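Local coordinates for putative HMP/thiamine permease protein YkoE (Bacillus subtilis, PDB 5EDL) that binds thiamine as the substrate-capturing S component of an energy-coupling factor transporter and probably carries it across the cell membrane, at residues S14-T25 and I43-I53; V92-F101 and V113-A124. All coordinates share one frame; numbering follows the deposited sequence.

Interaction 1 (S14-T25 and I43-I53); sequences SIVFAVVYLLFT and IYGIWFIVSVI. With VIB (3-(4-amino-2-methyl-pyrimidin-5-ylmethyl)-5-(2-hydroxy-ethyl)-4-methyl-thiazol-3-ium), chain B.
Ser14 faces Val50 with its hydroxyl, OG lying 4.0 Å from Val50 CG1, while the same OG is hydrogen-bonded to the carbonyls of Ser67, on helix 63-77, and of Met10. One turn on, Phe17 packs against the first residues of helix 49-58. Its CB meets Val50 CG2, its CD2 lies 3.5 Å from Ile49 CG2, which approaches the ring obliquely, and CZ ends against Ile53 CD1; a broad apolar ring suits a place where three branched residues converge. With CG beside the backbone N (chi1 -75°), Tyr21 sends its ring across to 43-53, where Trp47 CA sits over one face and the edge of the indole points at the ring in an edge-to-face pair, planes at 78°. The phenol oxygen accepts the N-H of Val50 over 3.1 Å, a fairly straight bond, and is also hydrogen-bonded to Glu68. In this S component, a membrane bundle of helices around a thiamine pocket, the residues leading into helix 49-58 carry Tyr44 and Trp47 to the ligand. Tyr21 O, already holding Thr25 N, takes a second donor, Trp47 NE1, at 3.2 Å and close to the indole plane. This helps to set the rotation of the indole, and one of its faces carries the thiamine, with the bridging C7A 3.3 Å above its plane. Phe24 packs on the isoleucines of 43-53: Ile46 CG2 makes a CH-pi contact over one face and Ile43 CD1 touches the edge. Thr25 brings OG1 to 3.1 Å from C6A of the pyrimidine and bonds to Glu75, while the hydroxyl of Tyr44 donates to thiamine O1.

Interaction 2 (V92-F101 and V113-A124); sequences VQGLGAEAVF and VLMLAGMGSSVA. With MPG ([(Z)-octadec-9-enyl] (2R)-2,3-bis(oxidanyl)propanoate), chain C; VIB (3-(4-amino-2-methyl-pyrimidin-5-ylmethyl)-5-(2-hydroxy-ethyl)-4-methyl-thiazol-3-ium), chain B; MPG ([(Z)-octadec-9-enyl] (2R)-2,3-bis(oxidanyl)propanoate), chain D.
The ring of Phe101 takes Leu114 CD2 at its edge, near the ring plane, 4.0 Å from CZ, while Ala117 CB approaches CE2 obliquely at 3.6 Å. The flat amide of Gln93, near the other end of segment 92-101, leads away from 113-124 to the thiamine pyrimidine: OE1 accepts from N4A at 2.8 Å and NE2 donates to N3A, both bonds nearly straight. An extended chain beyond CG lets this amide match the donor and acceptor of the ring, and NE2 is also bonded to Glu68. The roughly antiparallel helices close to 6.8 Å between axes. Gly96 and Gly120, with no side chains, let the backbones meet directly, and Ala97 and Ala117 continue the seam: small-residue packing of transmembrane helices, with Ala117 and Ser121, and Gly120 and Ala124, spaced four apart. Two CA-H...O contacts result, Gly120 CA to Gly96 O and Ala97 CA to Ala117 O, each 3.5 Å. Val100 fits against the backbone of Leu116, CG2 to O. Ser121 OG donates to Gln93 O from above the carbonyl plane, across from Ala97 N. Buried Gly96 O has no conventional partner; the weak CA-H contact is probably part of its compensation inside the membrane bundle.

Both contacts are buried and bear on the same thiamine. Interaction 1 joins helix 4-35 to the segment 43-53 that leads into helix 49-58, its axes 10.4 Å apart with large aromatic and branched side chains between them; interaction 2 joins helices 85-103 and 111-132 through small residues and backbone. Their polar chemistry differs: 14-25 with 43-53 uses ring N-H and phenol groups, whereas 92-101 with 113-124 relies on a serine hydroxyl and CA-H donors. Interaction 1 supplies the aromatic surface against the ligand, and interaction 2 the amide that reads its pyrimidine, while two lipid-like molecules touch the latter at Ala99 and Ala124. Phe48 connects them, packing on Gln93, Ser121 and Ser122.

Interaction 1 (S14-T25 and I43-I53)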
loop_
_atom_site.group_PDB
_atom_site.type_symbol
_atom_site.label_atom_id
_atom_site.label_comp_id
_atom_site.label_asym_id
_atom_site.label_seq_id
_atom_site.Cartn_x
_atom_site.Cartn_y
_atom_site.Cartn_z
ATOM N N SER A 14 9.233 0.662 4.767
ATOM C CA SER A 14 9.184 1.563 3.614
ATOM C C SER A 14 10.399 1.390 2.728
ATOM O O SER A 14 10.303 1.374 1.494
ATOM C CB SER A 14 9.092 3.024 4.068
ATOM O OG SER A 14 7.882 3.261 4.747
ATOM N N ILE A 15 11.545 1.259 3.384
ATOM C CA ILE A 15 12.822 1.106 2.713
ATOM C C ILE A 15 12.902 -0.215 1.965
ATOM O O ILE A 15 13.297 -0.249 0.800
ATOM C CB ILE A 15 13.982 1.202 3.715
ATOM C CG1 ILE A 15 14.068 2.623 4.275
ATOM C CG2 ILE A 15 15.294 0.816 3.049
ATOM C CD1 ILE A 15 14.984 2.757 5.464
ATOM N N VAL A 16 12.532 -1.299 2.641
ATOM C CA VAL A 16 12.542 -2.623 2.031
ATOM C C VAL A 16 11.632 -2.663 0.810
ATOM O O VAL A 16 12.013 -3.158 -0.256
ATOM C CB VAL A 16 12.093 -3.712 3.030
ATOM C CG1 VAL A 16 11.841 -5.021 2.303
ATOM C CG2 VAL A 16 13.128 -3.878 4.135
ATOM N N PHE A 17 10.426 -2.133 0.957
ATOM C CA PHE A 17 9.482 -2.181 -0.148
ATOM C C PHE A 17 9.781 -1.156 -1.240
ATOM O O PHE A 17 9.286 -1.291 -2.355
ATOM C CB PHE A 17 8.046 -2.018 0.365
ATOM C CG PHE A 17 7.419 -3.320 0.724
ATOM C CD1 PHE A 17 7.582 -3.854 1.992
ATOM C CD2 PHE A 17 6.724 -4.050 -0.228
ATOM C CE1 PHE A 17 7.055 -5.082 2.309
ATOM C CE2 PHE A 17 6.180 -5.278 0.094
ATOM C CZ PHE A 17 6.345 -5.796 1.358
ATOM N N ALA A 18 10.600 -0.151 -0.930
ATOM C CA ALA A 18 11.096 0.756 -1.961
ATOM C C ALA A 18 11.868 -0.034 -3.015
ATOM O O ALA A 18 11.782 0.268 -4.206
ATOM C CB ALA A 18 11.968 1.835 -1.368
ATOM N N VAL A 19 12.615 -1.039 -2.571
ATOM C CA VAL A 19 13.338 -1.913 -3.478
ATOM C C VAL A 19 12.372 -2.699 -4.368
ATOM O O VAL A 19 12.572 -2.793 -5.576
ATOM C CB VAL A 19 14.251 -2.889 -2.712
ATOM C CG1 VAL A 19 14.890 -3.885 -3.673
ATOM C CG2 VAL A 19 15.327 -2.123 -1.943
ATOM N N VAL A 20 11.308 -3.231 -3.773
ATOM C CA VAL A 20 10.282 -3.933 -4.542
ATOM C C VAL A 20 9.601 -3.009 -5.551
ATOM O O VAL A 20 9.423 -3.371 -6.720
ATOM C CB VAL A 20 9.193 -4.536 -3.627
ATOM C CG1 VAL A 20 8.124 -5.258 -4.474
ATOM C CG2 VAL A 20 9.803 -5.458 -2.598
ATOM N N TYR A 21 9.199 -1.827 -5.085
ATOM C CA TYR A 21 8.597 -0.805 -5.939
ATOM C C TYR A 21 9.466 -0.528 -7.177
ATOM O O TYR A 21 8.964 -0.418 -8.289
ATOM C CB TYR A 21 8.399 0.511 -5.173
ATOM C CG TYR A 21 7.253 0.536 -4.175
ATOM C CD1 TYR A 21 6.584 -0.626 -3.809
ATOM C CD2 TYR A 21 6.839 1.734 -3.616
ATOM C CE1 TYR A 21 5.530 -0.590 -2.911
ATOM C CE2 TYR A 21 5.793 1.784 -2.726
ATOM C CZ TYR A 21 5.143 0.625 -2.381
ATOM O OH TYR A 21 4.113 0.697 -1.502
ATOM N N LEU A 22 10.768 -0.392 -6.966
ATOM C CA LEU A 22 11.674 -0.039 -8.056
ATOM C C LEU A 22 11.730 -1.143 -9.116
ATOM O O LEU A 22 11.753 -0.868 -10.318
ATOM C CB LEU A 22 13.079 0.241 -7.514
ATOM C CG LEU A 22 14.138 0.645 -8.548
ATOM C CD1 LEU A 22 13.699 1.879 -9.333
ATOM C CD2 LEU A 22 15.481 0.891 -7.867
ATOM N N LEU A 23 11.769 -2.387 -8.653
ATOM C CA LEU A 23 11.766 -3.548 -9.534
ATOM C C LEU A 23 10.504 -3.565 -10.398
ATOM O O LEU A 23 10.574 -3.730 -11.619
ATOM C CB LEU A 23 11.872 -4.840 -8.715
ATOM C CG LEU A 23 11.476 -6.148 -9.406
ATOM C CD1 LEU A 23 12.315 -6.389 -10.649
ATOM C CD2 LEU A 23 11.609 -7.332 -8.441
ATOM N N PHE A 24 9.353 -3.365 -9.762
ATOM C CA PHE A 24 8.083 -3.352 -10.486
ATOM C C PHE A 24 7.951 -2.155 -11.409
ATOM O O PHE A 24 7.311 -2.243 -12.453
ATOM C CB PHE A 24 6.909 -3.398 -9.509
ATOM C CG PHE A 24 6.551 -4.789 -9.091
ATOM C CD1 PHE A 24 5.595 -5.507 -9.787
ATOM C CD2 PHE A 24 7.188 -5.392 -8.028
ATOM C CE1 PHE A 24 5.276 -6.792 -9.421
ATOM C CE2 PHE A 24 6.863 -6.675 -7.655
ATOM C CZ PHE A 24 5.909 -7.378 -8.365
ATOM N N THR A 25 8.566 -1.041 -11.035
ATOM C CA THR A 25 8.579 0.115 -11.918
ATOM C C THR A 25 9.310 -0.217 -13.221
ATOM O O THR A 25 8.849 0.137 -14.316
ATOM C CB THR A 25 9.226 1.327 -11.245
ATOM O OG1 THR A 25 8.296 1.876 -10.311
ATOM C CG2 THR A 25 9.596 2.396 -12.279
ATOM N N ILE A 43 -0.701 -4.979 -12.194
ATOM C CA ILE A 43 0.262 -5.032 -11.095
ATOM C C ILE A 43 0.262 -3.742 -10.278
ATOM O O ILE A 43 1.036 -3.620 -9.330
ATOM C CB ILE A 43 1.713 -5.289 -11.586
ATOM C CG1 ILE A 43 2.245 -4.085 -12.382
ATOM C CG2 ILE A 43 1.805 -6.614 -12.359
ATOM C CD1 ILE A 43 3.684 -4.206 -12.842
ATOM N N TYR A 44 -0.605 -2.794 -10.631
ATOM C CA TYR A 44 -0.503 -1.440 -10.074
ATOM C C TYR A 44 -0.586 -1.412 -8.541
ATOM O O TYR A 44 0.136 -0.661 -7.892
ATOM C CB TYR A 44 -1.579 -0.512 -10.657
ATOM C CG TYR A 44 -1.065 0.905 -10.832
ATOM C CD1 TYR A 44 -0.853 1.726 -9.732
ATOM C CD2 TYR A 44 -0.741 1.404 -12.101
ATOM C CE1 TYR A 44 -0.354 3.019 -9.879
ATOM C CE2 TYR A 44 -0.243 2.698 -12.263
ATOM C CZ TYR A 44 -0.048 3.494 -11.151
ATOM O OH TYR A 44 0.455 4.763 -11.297
ATOM N N GLY A 45 -1.456 -2.242 -7.972
ATOM C CA GLY A 45 -1.681 -2.228 -6.537
ATOM C C GLY A 45 -0.447 -2.531 -5.697
ATOM O O GLY A 45 -0.415 -2.208 -4.505
ATOM N N ILE A 46 0.564 -3.159 -6.295
ATOM C CA ILE A 46 1.801 -3.423 -5.566
ATOM C C ILE A 46 2.421 -2.115 -5.083
ATOM O O ILE A 46 3.027 -2.081 -4.010
ATOM C CB ILE A 46 2.851 -4.184 -6.415
ATOM C CG1 ILE A 46 3.855 -4.902 -5.511
ATOM C CG2 ILE A 46 3.597 -3.237 -7.331
ATOM C CD1 ILE A 46 3.235 -6.022 -4.659
ATOM N N TRP A 47 2.268 -1.040 -5.859
ATOM C CA TRP A 47 2.864 0.244 -5.469
ATOM C C TRP A 47 2.142 0.918 -4.302
ATOM O O TRP A 47 2.586 1.978 -3.841
ATOM C CB TRP A 47 2.929 1.213 -6.669
ATOM C CG TRP A 47 3.944 0.779 -7.698
ATOM C CD1 TRP A 47 5.289 0.605 -7.513
ATOM C CD2 TRP A 47 3.688 0.481 -9.074
ATOM N NE1 TRP A 47 5.884 0.204 -8.693
ATOM C CE2 TRP A 47 4.916 0.114 -9.662
ATOM C CE3 TRP A 47 2.530 0.487 -9.867
ATOM C CZ2 TRP A 47 5.021 -0.240 -11.009
ATOM C CZ3 TRP A 47 2.635 0.124 -11.197
ATOM C CH2 TRP A 47 3.872 -0.239 -11.754
ATOM N N PHE A 48 1.040 0.323 -3.843
ATOM C CA PHE A 48 0.323 0.839 -2.660
ATOM C C PHE A 48 0.509 -0.018 -1.398
ATOM O O PHE A 48 0.029 0.351 -0.319
ATOM C CB PHE A 48 -1.192 0.929 -2.887
ATOM C CG PHE A 48 -1.608 1.450 -4.229
ATOM C CD1 PHE A 48 -0.870 2.413 -4.897
ATOM C CD2 PHE A 48 -2.770 0.970 -4.816
ATOM C CE1 PHE A 48 -1.285 2.885 -6.139
ATOM C CE2 PHE A 48 -3.196 1.430 -6.051
ATOM C CZ PHE A 48 -2.450 2.394 -6.721
ATOM N N ILE A 49 1.152 -1.168 -1.532
ATOM C CA ILE A 49 1.105 -2.167 -0.464
ATOM C C ILE A 49 1.687 -1.649 0.862
ATOM O O ILE A 49 1.200 -2.001 1.923
ATOM C CB ILE A 49 1.838 -3.478 -0.876
ATOM C CG1 ILE A 49 1.489 -4.598 0.116
ATOM C CG2 ILE A 49 3.343 -3.258 -0.965
ATOM C CD1 ILE A 49 1.877 -5.979 -0.362
ATOM N N VAL A 50 2.692 -0.775 0.788
ATOM C CA VAL A 50 3.312 -0.212 1.982
ATOM C C VAL A 50 2.276 0.500 2.858
ATOM O O VAL A 50 2.307 0.375 4.074
ATOM C CB VAL A 50 4.456 0.766 1.608
ATOM C CG1 VAL A 50 4.826 1.656 2.776
ATOM C CG2 VAL A 50 5.661 -0.009 1.128
ATOM N N SER A 51 1.343 1.211 2.235
ATOM C CA SER A 51 0.335 1.943 2.989
ATOM C C SER A 51 -0.518 0.998 3.818
ATOM O O SER A 51 -0.808 1.271 4.968
ATOM C CB SER A 51 -0.560 2.763 2.061
ATOM O OG SER A 51 0.124 3.907 1.593
ATOM N N VAL A 52 -0.909 -0.114 3.216
ATOM C CA VAL A 52 -1.780 -1.057 3.885
ATOM C C VAL A 52 -1.020 -1.753 5.024
ATOM O O VAL A 52 -1.547 -1.897 6.113
ATOM C CB VAL A 52 -2.353 -2.089 2.888
ATOM C CG1 VAL A 52 -2.983 -3.276 3.627
ATOM C CG2 VAL A 52 -3.379 -1.417 1.976
ATOM N N ILE A 53 0.222 -2.147 4.754
ATOM C CA ILE A 53 1.065 -2.838 5.728
ATOM C C ILE A 53 1.274 -1.970 6.969
ATOM O O ILE A 53 0.979 -2.393 8.083
ATOM C CB ILE A 53 2.438 -3.230 5.101
ATOM C CG1 ILE A 53 2.227 -4.290 3.999
ATOM C CG2 ILE A 53 3.434 -3.692 6.196
ATOM C CD1 ILE A 53 3.479 -4.663 3.203
HETATM C CM2 VIB B . 5.706 4.692 -5.307
HETATM N N4A VIB B . 2.512 4.301 -8.995
HETATM C CM4 VIB B . 3.251 2.806 -13.530
HETATM O O1 VIB B . 0.449 5.431 -13.964
HETATM C C7 VIB B . 1.291 6.369 -14.604
HETATM C C6 VIB B . 2.598 5.685 -14.923
HETATM C C2 VIB B . 4.538 5.852 -11.475
HETATM S S1 VIB B . 3.887 6.602 -12.686
HETATM C C5 VIB B . 3.332 5.487 -13.608
HETATM C C4 VIB B . 3.596 4.204 -13.004
HETATM N N3 VIB B . 4.366 4.439 -11.657
HETATM C C7A VIB B . 4.809 3.321 -10.830
HETATM C C4A VIB B . 3.865 4.177 -8.498
HETATM N N3A VIB B . 4.153 4.469 -7.228
HETATM C C2A VIB B . 5.433 4.344 -6.780
HETATM N N1A VIB B . 6.418 3.903 -7.626
HETATM C C6A VIB B . 6.143 3.599 -8.920
HETATM C C5A VIB B . 4.846 3.735 -9.348
#

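Interaction 2 (V92-F101 and V113-A124)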
loop_
_atom_site.group_PDB
_atom_site.type_symbol
_atom_site.label_atom_id
_atom_site.label_comp_id
_atom_site.label_asym_id
_atom_site.label_seq_id
_atom_site.Cartn_x
_atom_site.Cartn_y
_atom_site.Cartn_z
ATOM N N VAL A 92 0.371 11.320 -3.364
ATOM C CA VAL A 92 -1.028 11.186 -3.784
ATOM C C VAL A 92 -1.611 9.820 -3.379
ATOM O O VAL A 92 -2.697 9.740 -2.825
ATOM C CB VAL A 92 -1.171 11.398 -5.321
ATOM C CG1 VAL A 92 -2.552 10.979 -5.810
ATOM C CG2 VAL A 92 -0.895 12.854 -5.685
ATOM N N GLN A 93 -0.874 8.752 -3.649
ATOM C CA GLN A 93 -1.312 7.413 -3.278
ATOM C C GLN A 93 -1.462 7.269 -1.760
ATOM O O GLN A 93 -2.430 6.680 -1.310
ATOM C CB GLN A 93 -0.350 6.362 -3.850
ATOM C CG GLN A 93 -0.493 6.280 -5.380
ATOM C CD GLN A 93 0.683 5.647 -6.118
ATOM O OE1 GLN A 93 0.659 5.549 -7.352
ATOM N NE2 GLN A 93 1.707 5.240 -5.390
ATOM N N GLY A 94 -0.533 7.835 -0.995
ATOM C CA GLY A 94 -0.598 7.788 0.460
ATOM C C GLY A 94 -1.828 8.504 1.020
ATOM O O GLY A 94 -2.442 8.037 1.983
ATOM N N LEU A 95 -2.185 9.635 0.411
ATOM C CA LEU A 95 -3.369 10.406 0.799
ATOM C C LEU A 95 -4.645 9.649 0.484
ATOM O O LEU A 95 -5.607 9.680 1.262
ATOM C CB LEU A 95 -3.397 11.763 0.080
ATOM C CG LEU A 95 -2.307 12.770 0.478
ATOM C CD1 LEU A 95 -2.283 13.943 -0.507
ATOM C CD2 LEU A 95 -2.497 13.277 1.912
ATOM N N GLY A 96 -4.657 8.995 -0.678
ATOM C CA GLY A 96 -5.784 8.162 -1.075
ATOM C C GLY A 96 -6.059 7.011 -0.112
ATOM O O GLY A 96 -7.221 6.732 0.231
ATOM N N ALA A 97 -5.000 6.333 0.319
ATOM C CA ALA A 97 -5.132 5.259 1.321
ATOM C C ALA A 97 -5.490 5.821 2.704
ATOM O O ALA A 97 -6.380 5.313 3.379
ATOM C CB ALA A 97 -3.855 4.457 1.392
ATOM N N GLU A 98 -4.793 6.872 3.109
ATOM C CA GLU A 98 -5.018 7.490 4.407
ATOM C C GLU A 98 -6.462 7.976 4.549
ATOM O O GLU A 98 -7.024 7.917 5.633
ATOM C CB GLU A 98 -4.050 8.655 4.617
ATOM C CG GLU A 98 -4.031 9.203 6.046
ATOM C CD GLU A 98 -3.323 8.271 7.024
ATOM O OE1 GLU A 98 -2.200 7.813 6.728
ATOM O OE2 GLU A 98 -3.901 7.996 8.091
ATOM N N ALA A 99 -7.053 8.467 3.459
ATOM C CA ALA A 99 -8.421 8.982 3.509
ATOM C C ALA A 99 -9.419 7.906 3.982
ATOM O O ALA A 99 -10.393 8.207 4.662
ATOM C CB ALA A 99 -8.832 9.529 2.138
ATOM N N VAL A 100 -9.171 6.660 3.608
ATOM C CA VAL A 100 -10.052 5.557 4.002
ATOM C C VAL A 100 -9.880 5.238 5.503
ATOM O O VAL A 100 -10.851 4.915 6.196
ATOM C CB VAL A 100 -9.780 4.304 3.136
ATOM C CG1 VAL A 100 -10.358 3.038 3.776
ATOM C CG2 VAL A 100 -10.328 4.508 1.724
ATOM N N PHE A 101 -8.651 5.341 6.009
ATOM C CA PHE A 101 -8.436 5.100 7.443
ATOM C C PHE A 101 -8.948 6.288 8.233
ATOM O O PHE A 101 -9.507 6.114 9.307
ATOM C CB PHE A 101 -6.959 4.803 7.742
ATOM C CG PHE A 101 -6.489 3.512 7.136
ATOM C CD1 PHE A 101 -6.946 2.297 7.634
ATOM C CD2 PHE A 101 -5.632 3.501 6.047
ATOM C CE1 PHE A 101 -6.543 1.103 7.073
ATOM C CE2 PHE A 101 -5.216 2.304 5.483
ATOM C CZ PHE A 101 -5.677 1.106 5.987
ATOM N N VAL A 113 -11.946 -3.006 4.630
ATOM C CA VAL A 113 -11.394 -1.672 4.809
ATOM C C VAL A 113 -9.984 -1.571 4.198
ATOM O O VAL A 113 -9.656 -0.566 3.578
ATOM C CB VAL A 113 -11.359 -1.254 6.288
ATOM C CG1 VAL A 113 -10.646 0.099 6.432
ATOM C CG2 VAL A 113 -12.798 -1.186 6.859
ATOM N N LEU A 114 -9.170 -2.614 4.358
ATOM C CA LEU A 114 -7.847 -2.642 3.734
ATOM C C LEU A 114 -7.977 -2.569 2.206
ATOM O O LEU A 114 -7.224 -1.854 1.535
ATOM C CB LEU A 114 -7.077 -3.903 4.143
ATOM C CG LEU A 114 -6.872 -4.122 5.652
ATOM C CD1 LEU A 114 -5.970 -5.328 5.890
ATOM C CD2 LEU A 114 -6.296 -2.880 6.318
ATOM N N MET A 115 -8.944 -3.301 1.664
ATOM C CA MET A 115 -9.157 -3.310 0.220
ATOM C C MET A 115 -9.625 -1.943 -0.280
ATOM O O MET A 115 -9.116 -1.452 -1.291
ATOM C CB MET A 115 -10.149 -4.401 -0.175
ATOM C CG MET A 115 -9.574 -5.815 -0.074
ATOM S SD MET A 115 -10.760 -7.036 -0.674
ATOM C CE MET A 115 -9.744 -8.506 -0.721
ATOM N N LEU A 116 -10.561 -1.324 0.444
ATOM C CA LEU A 116 -10.977 0.046 0.163
ATOM C C LEU A 116 -9.805 1.027 0.181
ATOM O O LEU A 116 -9.752 1.952 -0.609
ATOM C CB LEU A 116 -12.013 0.508 1.182
ATOM C CG LEU A 116 -13.347 1.070 0.718
ATOM C CD1 LEU A 116 -13.837 0.425 -0.572
ATOM C CD2 LEU A 116 -14.369 0.890 1.844
ATOM N N ALA A 117 -8.906 0.845 1.133
ATOM C CA ALA A 117 -7.740 1.705 1.253
ATOM C C ALA A 117 -6.871 1.580 -0.011
ATOM O O ALA A 117 -6.448 2.587 -0.582
ATOM C CB ALA A 117 -6.946 1.342 2.512
ATOM N N GLY A 118 -6.622 0.338 -0.433
ATOM C CA GLY A 118 -5.971 0.061 -1.703
ATOM C C GLY A 118 -6.659 0.781 -2.857
ATOM O O GLY A 118 -5.998 1.437 -3.670
ATOM N N MET A 119 -7.986 0.673 -2.916
ATOM C CA MET A 119 -8.775 1.322 -3.967
ATOM C C MET A 119 -8.714 2.849 -3.891
ATOM O O MET A 119 -8.809 3.532 -4.918
ATOM C CB MET A 119 -10.227 0.850 -3.897
ATOM C CG MET A 119 -10.383 -0.621 -4.283
ATOM S SD MET A 119 -11.974 -1.365 -3.845
ATOM C CE MET A 119 -13.085 -0.275 -4.726
ATOM N N GLY A 120 -8.564 3.380 -2.680
ATOM C CA GLY A 120 -8.380 4.810 -2.496
ATOM C C GLY A 120 -7.115 5.269 -3.205
ATOM O O GLY A 120 -7.098 6.306 -3.871
ATOM N N SER A 121 -6.050 4.486 -3.075
ATOM C CA SER A 121 -4.809 4.804 -3.768
ATOM C C SER A 121 -5.003 4.676 -5.283
ATOM O O SER A 121 -4.471 5.471 -6.039
ATOM C CB SER A 121 -3.662 3.899 -3.306
ATOM O OG SER A 121 -3.322 4.149 -1.951
ATOM N N SER A 122 -5.756 3.662 -5.699
ATOM C CA SER A 122 -6.068 3.460 -7.107
ATOM C C SER A 122 -6.727 4.716 -7.694
ATOM O O SER A 122 -6.313 5.215 -8.734
ATOM C CB SER A 122 -6.984 2.252 -7.293
ATOM O OG SER A 122 -6.338 1.054 -6.913
ATOM N N VAL A 123 -7.748 5.219 -7.012
ATOM C CA VAL A 123 -8.463 6.395 -7.473
ATOM C C VAL A 123 -7.573 7.645 -7.491
ATOM O O VAL A 123 -7.562 8.398 -8.480
ATOM C CB VAL A 123 -9.707 6.660 -6.602
ATOM C CG1 VAL A 123 -10.320 8.010 -6.943
ATOM C CG2 VAL A 123 -10.734 5.543 -6.780
ATOM N N ALA A 124 -6.836 7.870 -6.405
ATOM C CA ALA A 124 -5.976 9.049 -6.298
ATOM C C ALA A 124 -4.882 9.059 -7.381
ATOM O O ALA A 124 -4.594 10.099 -7.974
ATOM C CB ALA A 124 -5.346 9.123 -4.917
HETATM C C2 MPG C . -8.330 13.207 1.196
HETATM C C3 MPG C . -8.545 12.937 2.669
HETATM C C4 MPG C . -7.267 12.401 3.277
HETATM C C5 MPG C . -6.284 13.535 3.442
HETATM C C6 MPG C . -5.793 13.580 4.868
HETATM C C7 MPG C . -4.846 12.428 5.095
HETATM C C8 MPG C . -3.991 12.705 6.312
HETATM C C9 MPG C . -4.753 12.290 7.550
HETATM C C10 MPG C . -4.174 12.248 8.772
HETATM C C11 MPG C . -2.724 12.615 8.997
HETATM C C12 MPG C . -2.665 13.639 10.109
HETATM C C13 MPG C . -3.095 13.017 11.424
HETATM C C14 MPG C . -4.465 13.504 11.851
HETATM C C15 MPG C . -4.534 13.602 13.360
HETATM C C16 MPG C . -5.809 12.958 13.856
HETATM C C17 MPG C . -5.798 12.892 15.365
HETATM C C18 MPG C . -6.669 11.739 15.808
HETATM O O1 MPG C . -10.164 12.835 -0.277
HETATM C C1 MPG C . -9.595 13.781 0.599
HETATM C CM2 VIB B . 5.706 4.692 -5.307
HETATM N N4A VIB B . 2.512 4.301 -8.995
HETATM C CM4 VIB B . 3.251 2.806 -13.530
HETATM O O1 VIB B . 0.449 5.431 -13.964
HETATM C C7 VIB B . 1.291 6.369 -14.604
HETATM C C6 VIB B . 2.598 5.685 -14.923
HETATM C C2 VIB B . 4.538 5.852 -11.475
HETATM S S1 VIB B . 3.887 6.602 -12.686
HETATM C C5 VIB B . 3.332 5.487 -13.608
HETATM C C4 VIB B . 3.596 4.204 -13.004
HETATM N N3 VIB B . 4.366 4.439 -11.657
HETATM C C7A VIB B . 4.809 3.321 -10.830
HETATM C C4A VIB B . 3.865 4.177 -8.498
HETATM N N3A VIB B . 4.153 4.469 -7.228
HETATM C C2A VIB B . 5.433 4.344 -6.780
HETATM N N1A VIB B . 6.418 3.903 -7.626
HETATM C C6A VIB B . 6.143 3.599 -8.920
HETATM C C5A VIB B . 4.846 3.735 -9.348
HETATM C C2 MPG D . -2.262 16.473 -8.482
HETATM C C3 MPG D . -3.225 15.307 -8.369
HETATM C C4 MPG D . -4.115 15.509 -7.162
HETATM C C5 MPG D . -4.928 14.269 -6.846
HETATM C C6 MPG D . -5.607 14.481 -5.508
HETATM C C7 MPG D . -6.666 13.423 -5.255
HETATM C C8 MPG D . -6.169 12.391 -4.259
HETATM C C9 MPG D . -6.706 12.663 -2.870
HETATM C C10 MPG D . -7.679 11.884 -2.347
HETATM C C11 MPG D . -8.251 10.723 -3.138
HETATM C C12 MPG D . -9.743 10.609 -2.896
HETATM C C13 MPG D . -10.155 9.154 -2.918
HETATM O O1 MPG D . -0.031 16.704 -9.336
HETATM C C1 MPG D . -1.335 16.265 -9.657
HETATM C CXD MPG D . 2.116 17.463 -10.476
HETATM O O2 MPG D . 2.668 18.126 -9.363
HETATM C C21 MPG D . 2.525 18.193 -11.738
HETATM O O3 MPG D . 3.884 17.936 -12.024
HETATM O O4 MPG D . -0.074 18.022 -11.181
HETATM C CX3 MPG D . 0.603 17.428 -10.365
#